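Local structure of 2,3-dihydroxybenzoate-AMP ligase (Bacillus subtilis, 1MDB) at residues 207-210 with 211-215; 116-120 with 121-125; 61-64 with 65-69; 371-374 with 375-379. The protein belongs to the AMP-binding enzymes of the ANL superfamily, here holding 2,3-dihydroxy-benzoic acid and adenosine monophosphate in its pocket. All coordinates share one frame; numbering follows the deposited sequence.

Interaction 1 (207-210 with 211-215)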
ATOM      1  N   TYR A 207      -3.427   8.831 -12.154  1.00 31.37           N
ATOM      2  CA  TYR A 207      -2.451   8.564 -11.091  1.00 30.35           C
ATOM      3  C   TYR A 207      -1.666   9.818 -10.725  1.00 31.37           C
ATOM      4  O   TYR A 207      -1.490  10.130  -9.549  1.00 30.19           O
ATOM      5  CB  TYR A 207      -1.465   7.464 -11.489  1.00 31.29           C
ATOM      6  CG  TYR A 207      -0.917   6.688 -10.295  1.00 30.46           C
ATOM      7  CD1 TYR A 207      -1.766   5.927  -9.494  1.00 31.54           C
ATOM      8  CD2 TYR A 207       0.439   6.702  -9.983  1.00 30.91           C
ATOM      9  CE1 TYR A 207      -1.280   5.194  -8.415  1.00 34.13           C
ATOM     10  CE2 TYR A 207       0.939   5.967  -8.899  1.00 32.28           C
ATOM     11  CZ  TYR A 207       0.072   5.216  -8.122  1.00 33.07           C
ATOM     12  OH  TYR A 207       0.539   4.481  -7.054  1.00 32.91           O
ATOM     13  N   ILE A 208      -1.186  10.542 -11.729  1.00 31.11           N
ATOM     14  CA  ILE A 208      -0.433  11.749 -11.447  1.00 31.48           C
ATOM     15  C   ILE A 208      -1.303  12.733 -10.644  1.00 30.97           C
ATOM     16  O   ILE A 208      -0.809  13.456  -9.778  1.00 29.53           O
ATOM     17  CB  ILE A 208       0.115  12.363 -12.762  1.00 31.56           C
ATOM     18  CG1 ILE A 208       1.096  11.359 -13.396  1.00 30.00           C
ATOM     19  CG2 ILE A 208       0.823  13.687 -12.470  1.00 29.04           C
ATOM     20  CD1 ILE A 208       1.644  11.753 -14.752  1.00 28.55           C
ATOM     21  N   TYR A 209      -2.609  12.740 -10.900  1.00 30.89           N
ATOM     22  CA  TYR A 209      -3.491  13.610 -10.122  1.00 30.61           C
ATOM     23  C   TYR A 209      -3.446  13.172  -8.654  1.00 31.13           C
ATOM     24  O   TYR A 209      -3.332  14.009  -7.750  1.00 31.71           O
ATOM     25  CB  TYR A 209      -4.936  13.536 -10.614  1.00 29.61           C
ATOM     26  CG  TYR A 209      -5.882  14.321  -9.736  1.00 33.92           C
ATOM     27  CD1 TYR A 209      -5.719  15.698  -9.564  1.00 34.15           C
ATOM     28  CD2 TYR A 209      -6.915  13.686  -9.039  1.00 32.79           C
ATOM     29  CE1 TYR A 209      -6.556  16.424  -8.721  1.00 36.77           C
ATOM     30  CE2 TYR A 209      -7.765  14.406  -8.190  1.00 35.91           C
ATOM     31  CZ  TYR A 209      -7.576  15.775  -8.036  1.00 37.30           C
ATOM     32  OH  TYR A 209      -8.395  16.497  -7.193  1.00 40.93           O
ATOM     33  N   SER A 210      -3.535  11.862  -8.411  1.00 30.30           N
ATOM     34  CA  SER A 210      -3.481  11.356  -7.037  1.00 29.64           C
ATOM     35  C   SER A 210      -2.165  11.780  -6.374  1.00 30.72           C
ATOM     36  O   SER A 210      -2.126  12.039  -5.170  1.00 28.87           O
ATOM     37  CB  SER A 210      -3.604   9.827  -7.007  1.00 30.69           C
ATOM     38  OG  SER A 210      -2.345   9.198  -7.198  1.00 30.52           O
ATOM     39  N   LEU A 211      -1.085  11.844  -7.159  1.00 30.17           N
ATOM     40  CA  LEU A 211       0.213  12.261  -6.631  1.00 30.93           C
ATOM     41  C   LEU A 211       0.217  13.764  -6.282  1.00 31.85           C
ATOM     42  O   LEU A 211       0.737  14.170  -5.238  1.00 32.18           O
ATOM     43  CB  LEU A 211       1.322  11.958  -7.651  1.00 30.51           C
ATOM     44  CG  LEU A 211       1.581  10.482  -7.991  1.00 33.21           C
ATOM     45  CD1 LEU A 211       2.643  10.379  -9.086  1.00 32.03           C
ATOM     46  CD2 LEU A 211       2.037   9.734  -6.736  1.00 28.80           C
ATOM     47  N   LYS A 212      -0.368  14.583  -7.152  1.00 33.26           N
ATOM     48  CA  LYS A 212      -0.426  16.025  -6.926  1.00 34.60           C
ATOM     49  C   LYS A 212      -1.230  16.367  -5.681  1.00 33.90           C
ATOM     50  O   LYS A 212      -0.858  17.258  -4.924  1.00 33.83           O
ATOM     51  CB  LYS A 212      -1.051  16.742  -8.128  1.00 37.19           C
ATOM     52  CG  LYS A 212      -0.765  18.244  -8.143  1.00 41.58           C
ATOM     53  CD  LYS A 212      -1.658  19.002  -9.120  1.00 44.96           C
ATOM     54  CE  LYS A 212      -3.063  19.151  -8.566  1.00 49.29           C
ATOM     55  NZ  LYS A 212      -3.959  19.931  -9.475  1.00 53.25           N
ATOM     56  N   ARG A 213      -2.343  15.674  -5.469  1.00 33.36           N
ATOM     57  CA  ARG A 213      -3.158  15.941  -4.290  1.00 33.65           C
ATOM     58  C   ARG A 213      -2.440  15.480  -3.023  1.00 33.40           C
ATOM     59  O   ARG A 213      -2.464  16.174  -2.008  1.00 32.24           O
ATOM     60  CB  ARG A 213      -4.517  15.254  -4.412  1.00 35.01           C
ATOM     61  CG  ARG A 213      -5.579  16.081  -5.124  1.00 40.51           C
ATOM     62  CD  ARG A 213      -6.309  17.024  -4.157  1.00 43.44           C
ATOM     63  NE  ARG A 213      -5.538  18.215  -3.806  1.00 45.95           N
ATOM     64  CZ  ARG A 213      -5.704  18.903  -2.680  1.00 46.80           C
ATOM     65  NH1 ARG A 213      -6.609  18.515  -1.792  1.00 45.17           N
ATOM     66  NH2 ARG A 213      -4.968  19.982  -2.439  1.00 47.85           N
ATOM     67  N   SER A 214      -1.792  14.319  -3.085  1.00 32.77           N
ATOM     68  CA  SER A 214      -1.065  13.804  -1.927  1.00 32.07           C
ATOM     69  C   SER A 214       0.067  14.763  -1.568  1.00 32.53           C
ATOM     70  O   SER A 214       0.356  14.973  -0.400  1.00 33.75           O
ATOM     71  CB  SER A 214      -0.490  12.416  -2.227  1.00 32.64           C
ATOM     72  OG  SER A 214      -1.520  11.495  -2.545  1.00 32.36           O
ATOM     73  N   VAL A 215       0.716  15.326  -2.581  1.00 33.39           N
ATOM     74  CA  VAL A 215       1.797  16.275  -2.360  1.00 34.28           C
ATOM     75  C   VAL A 215       1.267  17.507  -1.609  1.00 33.91           C
ATOM     76  O   VAL A 215       1.828  17.933  -0.591  1.00 34.12           O
ATOM     77  CB  VAL A 215       2.425  16.726  -3.704  1.00 34.57           C
ATOM     78  CG1 VAL A 215       3.231  18.001  -3.499  1.00 35.64           C
ATOM     79  CG2 VAL A 215       3.334  15.624  -4.253  1.00 33.48           C
TER
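Helix 204-218 packs close to the ligand pocket of this AMP-binding fold, and its middle turns, Y209 with R213 and S210 with S214, give a worked example of contacts made one turn apart. Y209 and R213 lie side by side and point the same way, the ring and guanidinium planes 30° apart. R213 CG does the touching, 3.5 Å from Y209 OH; the arginine chain, bent at chi2 and chi3, then carries its charged end on to a salt bridge with E216, while Y209 OH is hydrogen-bonded to S358. On another side of the helix two serines turn back on the backbone. S210 OG donates to Y207 O at 2.7 Å, on a lone pair in the carbonyl plane, and L211 N reaches the same oxygen. S214 repeats the theme with OG anti to its own carbonyl carbon (chi1 -60°): S214 OG meets S210 O at 2.7 Å, and S214 N reaches that oxygen from the opposite face of its plane at 3.1 Å. L211 CD1 approaches Y207 CD2 at 4.4 Å, while Y207 OH bonds to N235, a residue of the 2,3-dihydroxy-benzoic acid pocket. Y207 O and S210 O thus accept two bonds each: both serine hydroxyls use a carbonyl of their own helix, and S214 OG is also hydrogen-bonded to Y339 OH.

Interaction 2 (116-120 with 121-125)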
ATOM      1  N   TYR A 116       0.964 -16.564 -11.893  1.00 29.56           N
ATOM      2  CA  TYR A 116      -0.368 -16.046 -12.168  1.00 28.65           C
ATOM      3  C   TYR A 116      -0.276 -14.676 -12.844  1.00 29.36           C
ATOM      4  O   TYR A 116      -0.865 -14.454 -13.906  1.00 28.05           O
ATOM      5  CB  TYR A 116      -1.150 -15.936 -10.863  1.00 32.88           C
ATOM      6  CG  TYR A 116      -2.461 -15.201 -11.002  1.00 36.06           C
ATOM      7  CD1 TYR A 116      -3.484 -15.709 -11.799  1.00 38.09           C
ATOM      8  CD2 TYR A 116      -2.674 -13.994 -10.345  1.00 35.60           C
ATOM      9  CE1 TYR A 116      -4.685 -15.031 -11.937  1.00 41.92           C
ATOM     10  CE2 TYR A 116      -3.871 -13.307 -10.474  1.00 40.04           C
ATOM     11  CZ  TYR A 116      -4.871 -13.830 -11.272  1.00 42.17           C
ATOM     12  OH  TYR A 116      -6.056 -13.150 -11.423  1.00 49.10           O
ATOM     13  N   PHE A 117       0.473 -13.760 -12.231  1.00 27.62           N
ATOM     14  CA  PHE A 117       0.643 -12.420 -12.794  1.00 27.54           C
ATOM     15  C   PHE A 117       1.179 -12.470 -14.231  1.00 27.94           C
ATOM     16  O   PHE A 117       0.741 -11.700 -15.090  1.00 26.96           O
ATOM     17  CB  PHE A 117       1.621 -11.598 -11.937  1.00 27.14           C
ATOM     18  CG  PHE A 117       1.196 -11.425 -10.496  1.00 26.72           C
ATOM     19  CD1 PHE A 117       2.134 -11.091  -9.523  1.00 30.15           C
ATOM     20  CD2 PHE A 117      -0.131 -11.581 -10.112  1.00 26.40           C
ATOM     21  CE1 PHE A 117       1.757 -10.916  -8.185  1.00 29.50           C
ATOM     22  CE2 PHE A 117      -0.517 -11.409  -8.780  1.00 26.01           C
ATOM     23  CZ  PHE A 117       0.429 -11.076  -7.816  1.00 26.58           C
ATOM     24  N   CYS A 118       2.134 -13.362 -14.489  1.00 27.62           N
ATOM     25  CA  CYS A 118       2.737 -13.468 -15.816  1.00 31.11           C
ATOM     26  C   CYS A 118       1.776 -14.047 -16.849  1.00 34.42           C
ATOM     27  O   CYS A 118       1.753 -13.604 -18.003  1.00 34.19           O
ATOM     28  CB  CYS A 118       4.020 -14.313 -15.762  1.00 28.51           C
ATOM     29  SG  CYS A 118       5.432 -13.522 -14.925  1.00 28.81           S
ATOM     30  N   GLU A 119       0.987 -15.038 -16.437  1.00 35.67           N
ATOM     31  CA  GLU A 119       0.010 -15.665 -17.332  1.00 36.38           C
ATOM     32  C   GLU A 119      -1.115 -14.686 -17.643  1.00 34.50           C
ATOM     33  O   GLU A 119      -1.329 -14.296 -18.785  1.00 33.52           O
ATOM     34  CB  GLU A 119      -0.605 -16.897 -16.673  1.00 39.45           C
ATOM     35  CG  GLU A 119      -0.154 -18.227 -17.225  1.00 45.97           C
ATOM     36  CD  GLU A 119      -0.960 -19.371 -16.640  1.00 48.43           C
ATOM     37  OE1 GLU A 119      -2.187 -19.412 -16.877  1.00 52.69           O
ATOM     38  OE2 GLU A 119      -0.377 -20.221 -15.938  1.00 50.80           O
ATOM     39  N   PHE A 120      -1.845 -14.318 -16.597  1.00 33.20           N
ATOM     40  CA  PHE A 120      -2.958 -13.390 -16.700  1.00 32.25           C
ATOM     41  C   PHE A 120      -2.592 -12.154 -17.525  1.00 33.47           C
ATOM     42  O   PHE A 120      -3.232 -11.864 -18.531  1.00 33.96           O
ATOM     43  CB  PHE A 120      -3.389 -12.987 -15.294  1.00 29.76           C
ATOM     44  CG  PHE A 120      -4.687 -12.238 -15.237  1.00 26.73           C
ATOM     45  CD1 PHE A 120      -5.792 -12.674 -15.958  1.00 27.40           C
ATOM     46  CD2 PHE A 120      -4.822 -11.135 -14.407  1.00 24.53           C
ATOM     47  CE1 PHE A 120      -7.019 -12.020 -15.846  1.00 28.72           C
ATOM     48  CE2 PHE A 120      -6.048 -10.474 -14.285  1.00 26.68           C
ATOM     49  CZ  PHE A 120      -7.145 -10.917 -15.004  1.00 26.18           C
ATOM     50  N   ALA A 121      -1.555 -11.438 -17.106  1.00 32.73           N
ATOM     51  CA  ALA A 121      -1.129 -10.243 -17.818  1.00 32.12           C
ATOM     52  C   ALA A 121      -0.401 -10.548 -19.130  1.00 34.02           C
ATOM     53  O   ALA A 121      -0.068  -9.629 -19.886  1.00 32.14           O
ATOM     54  CB  ALA A 121      -0.241  -9.400 -16.917  1.00 33.56           C
ATOM     55  N   GLU A 122      -0.157 -11.830 -19.404  1.00 33.81           N
ATOM     56  CA  GLU A 122       0.537 -12.216 -20.630  1.00 34.37           C
ATOM     57  C   GLU A 122       1.814 -11.384 -20.716  1.00 33.25           C
ATOM     58  O   GLU A 122       2.103 -10.759 -21.735  1.00 35.12           O
ATOM     59  CB  GLU A 122      -0.365 -11.954 -21.848  1.00 37.08           C
ATOM     60  CG  GLU A 122      -1.577 -12.894 -21.935  1.00 41.85           C
ATOM     61  CD  GLU A 122      -2.743 -12.325 -22.744  1.00 44.10           C
ATOM     62  OE1 GLU A 122      -2.530 -11.869 -23.884  1.00 46.68           O
ATOM     63  OE2 GLU A 122      -3.883 -12.338 -22.236  1.00 45.44           O
ATOM     64  N   ALA A 123       2.568 -11.392 -19.624  1.00 30.85           N
ATOM     65  CA  ALA A 123       3.806 -10.633 -19.499  1.00 30.91           C
ATOM     66  C   ALA A 123       4.867 -10.949 -20.547  1.00 31.18           C
ATOM     67  O   ALA A 123       5.117 -12.115 -20.873  1.00 30.63           O
ATOM     68  CB  ALA A 123       4.389 -10.841 -18.100  1.00 29.32           C
ATOM     69  N   ALA A 124       5.495  -9.894 -21.059  1.00 31.67           N
ATOM     70  CA  ALA A 124       6.553 -10.019 -22.058  1.00 31.34           C
ATOM     71  C   ALA A 124       7.913 -10.114 -21.379  1.00 30.82           C
ATOM     72  O   ALA A 124       8.909 -10.514 -22.001  1.00 31.26           O
ATOM     73  CB  ALA A 124       6.531  -8.821 -22.996  1.00 30.87           C
ATOM     74  N   ALA A 125       7.954  -9.735 -20.103  1.00 29.16           N
ATOM     75  CA  ALA A 125       9.190  -9.765 -19.334  1.00 26.19           C
ATOM     76  C   ALA A 125       8.939  -9.823 -17.829  1.00 25.65           C
ATOM     77  O   ALA A 125       7.872  -9.444 -17.331  1.00 25.58           O
ATOM     78  CB  ALA A 125      10.049  -8.550 -19.687  1.00 27.01           C
TER
HETATM   79  O   HOH W   1      -3.567 -10.117 -20.493  1.00 23.17           O
HETATM   80  O   HOH W   2      -5.693 -13.045 -19.686  1.00 50.03           O
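A121, the first residue beyond helix 111-120, still closes a regular helical bond: its N donates to F117 O at 3.1 Å, from above the carbonyl plane. The methyl of A121 lies against the same oxygen, CB 3.1 Å from F117 O, and also touches L199 of strand 199-203. E122 then leaves helical geometry with positive phi (51°), and the helix ends in a Schellman motif. E122 N donates to E119 O at 2.8 Å, an i to i-3 bond in which the donor stands well out of the carbonyl plane. E122 CG, anti to its own carbonyl carbon, passes close to E119 O, and the chain then runs extended to the carboxylate. Two waters link that carboxylate to the helix end: both donate to F120 O, at 2.6 Å for the first, and both to E122 OE2, the first only weakly. E122 OE2 is also in a salt bridge with K394. A123 N completes the motif by donating to C118 O at 2.9 Å, in the carbonyl plane and on a lone pair. This bond brings the A123 methyl over the last turn, where A123 CB lies 4.2 Å from C118 CB; both side chains also touch V79 of strand 77-80. From here the chain enters strand 125-132, alongside strand 77-80. The last-turn carbonyls therefore do not end the helix bare: those of F117, C118 and E119 are taken by backbone N-H groups, and that of F120 by water, which joins it to a carboxylate already paired with a lysine.

Interaction 3 (61-64 with 65-69)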
ATOM      1  N   ASP A  61      16.006   6.919 -20.283  1.00 28.82           N
ATOM      2  CA  ASP A  61      16.014   7.019 -21.739  1.00 30.10           C
ATOM      3  C   ASP A  61      16.841   5.877 -22.296  1.00 32.19           C
ATOM      4  O   ASP A  61      16.391   5.121 -23.165  1.00 31.32           O
ATOM      5  CB  ASP A  61      16.647   8.329 -22.208  1.00 33.38           C
ATOM      6  CG  ASP A  61      15.695   9.492 -22.159  1.00 33.68           C
ATOM      7  OD1 ASP A  61      14.474   9.264 -22.273  1.00 34.39           O
ATOM      8  OD2 ASP A  61      16.174  10.640 -22.024  1.00 38.25           O
ATOM      9  N   ARG A  62      18.059   5.764 -21.784  1.00 32.34           N
ATOM     10  CA  ARG A  62      18.970   4.727 -22.229  1.00 33.19           C
ATOM     11  C   ARG A  62      18.446   3.320 -21.971  1.00 32.80           C
ATOM     12  O   ARG A  62      18.750   2.396 -22.728  1.00 31.57           O
ATOM     13  CB  ARG A  62      20.339   4.912 -21.567  1.00 33.68           C
ATOM     14  CG  ARG A  62      21.093   6.158 -22.038  1.00 34.47           C
ATOM     15  CD  ARG A  62      22.462   6.285 -21.360  1.00 32.96           C
ATOM     16  NE  ARG A  62      23.373   5.188 -21.687  1.00 34.35           N
ATOM     17  CZ  ARG A  62      23.947   5.013 -22.876  1.00 33.92           C
ATOM     18  NH1 ARG A  62      23.708   5.866 -23.858  1.00 31.58           N
ATOM     19  NH2 ARG A  62      24.766   3.988 -23.079  1.00 31.35           N
ATOM     20  N   LEU A  63      17.657   3.143 -20.911  1.00 32.29           N
ATOM     21  CA  LEU A  63      17.124   1.815 -20.610  1.00 29.22           C
ATOM     22  C   LEU A  63      15.932   1.511 -21.514  1.00 27.38           C
ATOM     23  O   LEU A  63      15.777   0.393 -21.999  1.00 26.98           O
ATOM     24  CB  LEU A  63      16.709   1.709 -19.135  1.00 29.26           C
ATOM     25  CG  LEU A  63      16.130   0.356 -18.686  1.00 28.51           C
ATOM     26  CD1 LEU A  63      17.130  -0.757 -18.992  1.00 28.54           C
ATOM     27  CD2 LEU A  63      15.814   0.376 -17.197  1.00 25.36           C
ATOM     28  N   ALA A  64      15.095   2.512 -21.746  1.00 27.52           N
ATOM     29  CA  ALA A  64      13.934   2.329 -22.605  1.00 29.73           C
ATOM     30  C   ALA A  64      14.406   1.801 -23.957  1.00 30.76           C
ATOM     31  O   ALA A  64      13.789   0.903 -24.540  1.00 30.34           O
ATOM     32  CB  ALA A  64      13.194   3.653 -22.779  1.00 29.53           C
ATOM     33  N   ALA A  65      15.514   2.351 -24.446  1.00 31.05           N
ATOM     34  CA  ALA A  65      16.059   1.926 -25.730  1.00 30.67           C
ATOM     35  C   ALA A  65      16.480   0.471 -25.639  1.00 31.18           C
ATOM     36  O   ALA A  65      16.264  -0.304 -26.573  1.00 32.69           O
ATOM     37  CB  ALA A  65      17.245   2.807 -26.122  1.00 32.72           C
ATOM     38  N   GLY A  66      17.077   0.095 -24.507  1.00 28.41           N
ATOM     39  CA  GLY A  66      17.491  -1.286 -24.330  1.00 28.17           C
ATOM     40  C   GLY A  66      16.294  -2.223 -24.296  1.00 27.11           C
ATOM     41  O   GLY A  66      16.317  -3.295 -24.898  1.00 27.60           O
ATOM     42  N   PHE A  67      15.253  -1.819 -23.576  1.00 28.36           N
ATOM     43  CA  PHE A  67      14.022  -2.601 -23.472  1.00 30.34           C
ATOM     44  C   PHE A  67      13.435  -2.776 -24.872  1.00 31.00           C
ATOM     45  O   PHE A  67      13.058  -3.875 -25.258  1.00 28.89           O
ATOM     46  CB  PHE A  67      12.985  -1.876 -22.588  1.00 31.53           C
ATOM     47  CG  PHE A  67      13.206  -2.031 -21.091  1.00 31.88           C
ATOM     48  CD1 PHE A  67      12.637  -1.119 -20.198  1.00 31.56           C
ATOM     49  CD2 PHE A  67      13.934  -3.098 -20.574  1.00 31.47           C
ATOM     50  CE1 PHE A  67      12.791  -1.272 -18.810  1.00 29.56           C
ATOM     51  CE2 PHE A  67      14.094  -3.262 -19.183  1.00 32.20           C
ATOM     52  CZ  PHE A  67      13.523  -2.350 -18.304  1.00 29.17           C
ATOM     53  N   GLN A  68      13.353  -1.678 -25.624  1.00 32.90           N
ATOM     54  CA  GLN A  68      12.805  -1.719 -26.978  1.00 34.80           C
ATOM     55  C   GLN A  68      13.628  -2.643 -27.862  1.00 35.47           C
ATOM     56  O   GLN A  68      13.085  -3.478 -28.581  1.00 33.41           O
ATOM     57  CB  GLN A  68      12.789  -0.323 -27.597  1.00 35.16           C
ATOM     58  CG  GLN A  68      12.119  -0.278 -28.954  1.00 38.44           C
ATOM     59  CD  GLN A  68      12.162   1.100 -29.575  1.00 42.14           C
ATOM     60  OE1 GLN A  68      13.235   1.603 -29.932  1.00 43.88           O
ATOM     61  NE2 GLN A  68      10.994   1.726 -29.703  1.00 40.82           N
ATOM     62  N   LYS A  69      14.945  -2.482 -27.804  1.00 37.45           N
ATOM     63  CA  LYS A  69      15.844  -3.311 -28.591  1.00 39.50           C
ATOM     64  C   LYS A  69      15.620  -4.767 -28.212  1.00 39.38           C
ATOM     65  O   LYS A  69      15.714  -5.659 -29.050  1.00 40.51           O
ATOM     66  CB  LYS A  69      17.296  -2.917 -28.323  1.00 40.62           C
ATOM     67  CG  LYS A  69      18.282  -3.472 -29.333  1.00 44.06           C
ATOM     68  CD  LYS A  69      19.633  -2.796 -29.188  1.00 46.92           C
ATOM     69  CE  LYS A  69      20.537  -3.125 -30.358  1.00 49.13           C
ATOM     70  NZ  LYS A  69      21.828  -2.379 -30.303  1.00 52.15           N
TER
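D61 O receives the N-H of A65 at 3.2 Å, one regular turn along helix 53-70, while its carboxylate is engaged away from that turn: OD2 forms a salt bridge with R32 and OD1 one with R97. R62 comes next, and its carbonyl oxygen is held more loosely, G66 N reaching R62 O at 3.4 Å in a weak bond. L63 carries the side-chain contact. With CG anti to the backbone N (chi1 180°), its branched end is directed along the helix and lies over one face of the F67 ring. L63 CG stands 3.9 Å from the centroid of that ring, 19° off the normal, which is CH-pi geometry, and the two methyls flank it: CD2 is 3.7 Å from F67 CZ, and CD1 is 3.9 Å from F67 CE2. F67 turns its ring to meet the leucine, CG anti to its carbonyl carbon (chi1 -80°). Beneath the pair, F67 N donates to L63 O at 2.8 Å, nearly straight. Both side chains then rest on A94 of helix 86-98, and F67 also touches L95 and L98, so this side of helix 53-70 packs on helix 86-98, with L63 also touching L169. A64 closes the segment, its O accepting from Q68 N at 2.8 Å, with Q68 CB also lying near that oxygen. The division of labour is plain: an isobutyl group and an aromatic face, spaced i to i+4, build an apolar patch against helix 86-98, while D61 is paired with arginines of helices 27-38 and 86-98, which would balance its charge.

Interaction 4 (371-374 with 375-379)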
ATOM      1  N   ARG A 371     -28.946   1.087   0.483  1.00 56.16           N
ATOM      2  CA  ARG A 371     -29.688   2.303   0.799  1.00 56.61           C
ATOM      3  C   ARG A 371     -28.783   3.198   1.636  1.00 55.60           C
ATOM      4  O   ARG A 371     -28.129   2.727   2.565  1.00 55.60           O
ATOM      5  CB  ARG A 371     -30.946   1.975   1.612  1.00 58.35           C
ATOM      6  CG  ARG A 371     -31.876   0.959   0.979  1.00 61.50           C
ATOM      7  CD  ARG A 371     -32.855   0.407   2.012  1.00 65.12           C
ATOM      8  NE  ARG A 371     -33.653  -0.697   1.482  1.00 68.72           N
ATOM      9  CZ  ARG A 371     -34.504  -1.424   2.204  1.00 70.39           C
ATOM     10  NH1 ARG A 371     -34.671  -1.166   3.495  1.00 71.25           N
ATOM     11  NH2 ARG A 371     -35.185  -2.412   1.636  1.00 71.78           N
ATOM     12  N   ASP A 372     -28.739   4.485   1.314  1.00 55.98           N
ATOM     13  CA  ASP A 372     -27.905   5.398   2.084  1.00 56.27           C
ATOM     14  C   ASP A 372     -28.297   5.322   3.550  1.00 56.60           C
ATOM     15  O   ASP A 372     -29.468   5.439   3.899  1.00 56.14           O
ATOM     16  CB  ASP A 372     -28.052   6.837   1.583  1.00 56.09           C
ATOM     17  CG  ASP A 372     -27.321   7.076   0.273  1.00 57.30           C
ATOM     18  OD1 ASP A 372     -27.976   7.077  -0.794  1.00 56.34           O
ATOM     19  OD2 ASP A 372     -26.082   7.255   0.312  1.00 56.75           O
ATOM     20  N   VAL A 373     -27.312   5.108   4.409  1.00 57.65           N
ATOM     21  CA  VAL A 373     -27.580   5.021   5.832  1.00 58.79           C
ATOM     22  C   VAL A 373     -27.844   6.440   6.336  1.00 59.31           C
ATOM     23  O   VAL A 373     -27.518   7.414   5.661  1.00 59.57           O
ATOM     24  CB  VAL A 373     -26.378   4.396   6.588  1.00 58.51           C
ATOM     25  CG1 VAL A 373     -25.330   5.454   6.893  1.00 57.53           C
ATOM     26  CG2 VAL A 373     -26.860   3.715   7.852  1.00 59.62           C
ATOM     27  N   LYS A 374     -28.447   6.556   7.511  1.00 59.93           N
ATOM     28  CA  LYS A 374     -28.740   7.866   8.071  1.00 60.75           C
ATOM     29  C   LYS A 374     -27.433   8.544   8.469  1.00 59.45           C
ATOM     30  O   LYS A 374     -26.450   7.873   8.767  1.00 60.29           O
ATOM     31  CB  LYS A 374     -29.666   7.710   9.280  1.00 62.68           C
ATOM     32  CG  LYS A 374     -30.946   6.951   8.950  1.00 64.99           C
ATOM     33  CD  LYS A 374     -31.874   6.834  10.149  1.00 67.42           C
ATOM     34  CE  LYS A 374     -33.141   6.063   9.788  1.00 69.09           C
ATOM     35  NZ  LYS A 374     -34.080   5.924  10.944  1.00 70.11           N
ATOM     36  N   PRO A 375     -27.402   9.886   8.466  1.00 58.62           N
ATOM     37  CA  PRO A 375     -26.202  10.646   8.827  1.00 56.36           C
ATOM     38  C   PRO A 375     -25.486  10.143  10.075  1.00 54.43           C
ATOM     39  O   PRO A 375     -26.111   9.894  11.103  1.00 54.08           O
ATOM     40  CB  PRO A 375     -26.737  12.062   9.000  1.00 57.04           C
ATOM     41  CG  PRO A 375     -27.780  12.129   7.942  1.00 58.48           C
ATOM     42  CD  PRO A 375     -28.501  10.798   8.104  1.00 58.84           C
ATOM     43  N   GLY A 376     -24.169   9.991   9.968  1.00 53.23           N
ATOM     44  CA  GLY A 376     -23.374   9.532  11.094  1.00 51.04           C
ATOM     45  C   GLY A 376     -23.488   8.051  11.388  1.00 49.74           C
ATOM     46  O   GLY A 376     -22.779   7.530  12.245  1.00 49.05           O
ATOM     47  N   GLU A 377     -24.378   7.365  10.679  1.00 48.95           N
ATOM     48  CA  GLU A 377     -24.564   5.935  10.890  1.00 48.69           C
ATOM     49  C   GLU A 377     -23.458   5.127  10.230  1.00 46.84           C
ATOM     50  O   GLU A 377     -22.830   5.569   9.270  1.00 46.77           O
ATOM     51  CB  GLU A 377     -25.921   5.477  10.345  1.00 50.72           C
ATOM     52  CG  GLU A 377     -27.120   6.054  11.081  1.00 55.03           C
ATOM     53  CD  GLU A 377     -27.088   5.744  12.563  1.00 57.47           C
ATOM     54  OE1 GLU A 377     -27.134   4.546  12.925  1.00 58.60           O
ATOM     55  OE2 GLU A 377     -27.012   6.699  13.366  1.00 60.00           O
ATOM     56  N   THR A 378     -23.235   3.930  10.755  1.00 46.00           N
ATOM     57  CA  THR A 378     -22.213   3.034  10.236  1.00 43.78           C
ATOM     58  C   THR A 378     -22.766   2.205   9.084  1.00 42.58           C
ATOM     59  O   THR A 378     -23.932   1.811   9.097  1.00 41.17           O
ATOM     60  CB  THR A 378     -21.717   2.096  11.341  1.00 43.08           C
ATOM     61  OG1 THR A 378     -21.122   2.875  12.382  1.00 42.45           O
ATOM     62  CG2 THR A 378     -20.694   1.119  10.800  1.00 44.81           C
ATOM     63  N   GLY A 379     -21.924   1.950   8.088  1.00 40.71           N
ATOM     64  CA  GLY A 379     -22.352   1.161   6.950  1.00 38.78           C
ATOM     65  C   GLY A 379     -21.234   0.852   5.974  1.00 38.29           C
ATOM     66  O   GLY A 379     -20.053   1.047   6.269  1.00 38.91           O
TER
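V373 and E377 meet at about a right angle beside a type II beta turn, K374 to E377, in the loop leading from strand 362-366 to strand 379-384. The valine's CB is directed towards the returning chain, and V373 CG1, set between its backbone N and carbonyl carbon (chi1 84°), comes within 3.5 Å of E377 O. The valine also touches V365 of strand 362-366, which ties the turn to the sheet. A second contact joins K374 and E377, K374 CB standing 3.5 Å from E377 CG. Beyond that point they part: the lysine chain is fully extended, while the glutamate bends at chi2, and both ends lead away from the turn. The turn itself is closed by one backbone bond, E377 N to K374 O at 2.9 Å. P375 and G376 occupy its two central positions, the second with positive phi (76°), as a type II turn requires. What results is a hairpin-like bend at the surface, closed by a single backbone bond with the contact of K374 CB and E377 CG beside it, the charged groups of K374 and E377 contributing no bond between the two segments.

How the interactions relate
All four contacts are local, and they follow one another along the AMP-binding region of the chain in the order 3, 2, 1, 4. Interaction 1 lies closest to the pocket: the Y207 side chain is about 7 Å from 2,3-dihydroxy-benzoic acid and about 10 Å from adenosine monophosphate. Interactions 2 and 4 stand further off, the side chains of F117 and T378 each about 12 Å from adenosine monophosphate. Interactions 2 and 3 are neighbours, with nearest atoms about 7 Å apart but not touching, and centres 20 Å apart on the same side of the chain's centre. Interaction 4 lies across that centre from interaction 3, centres 52 Å apart.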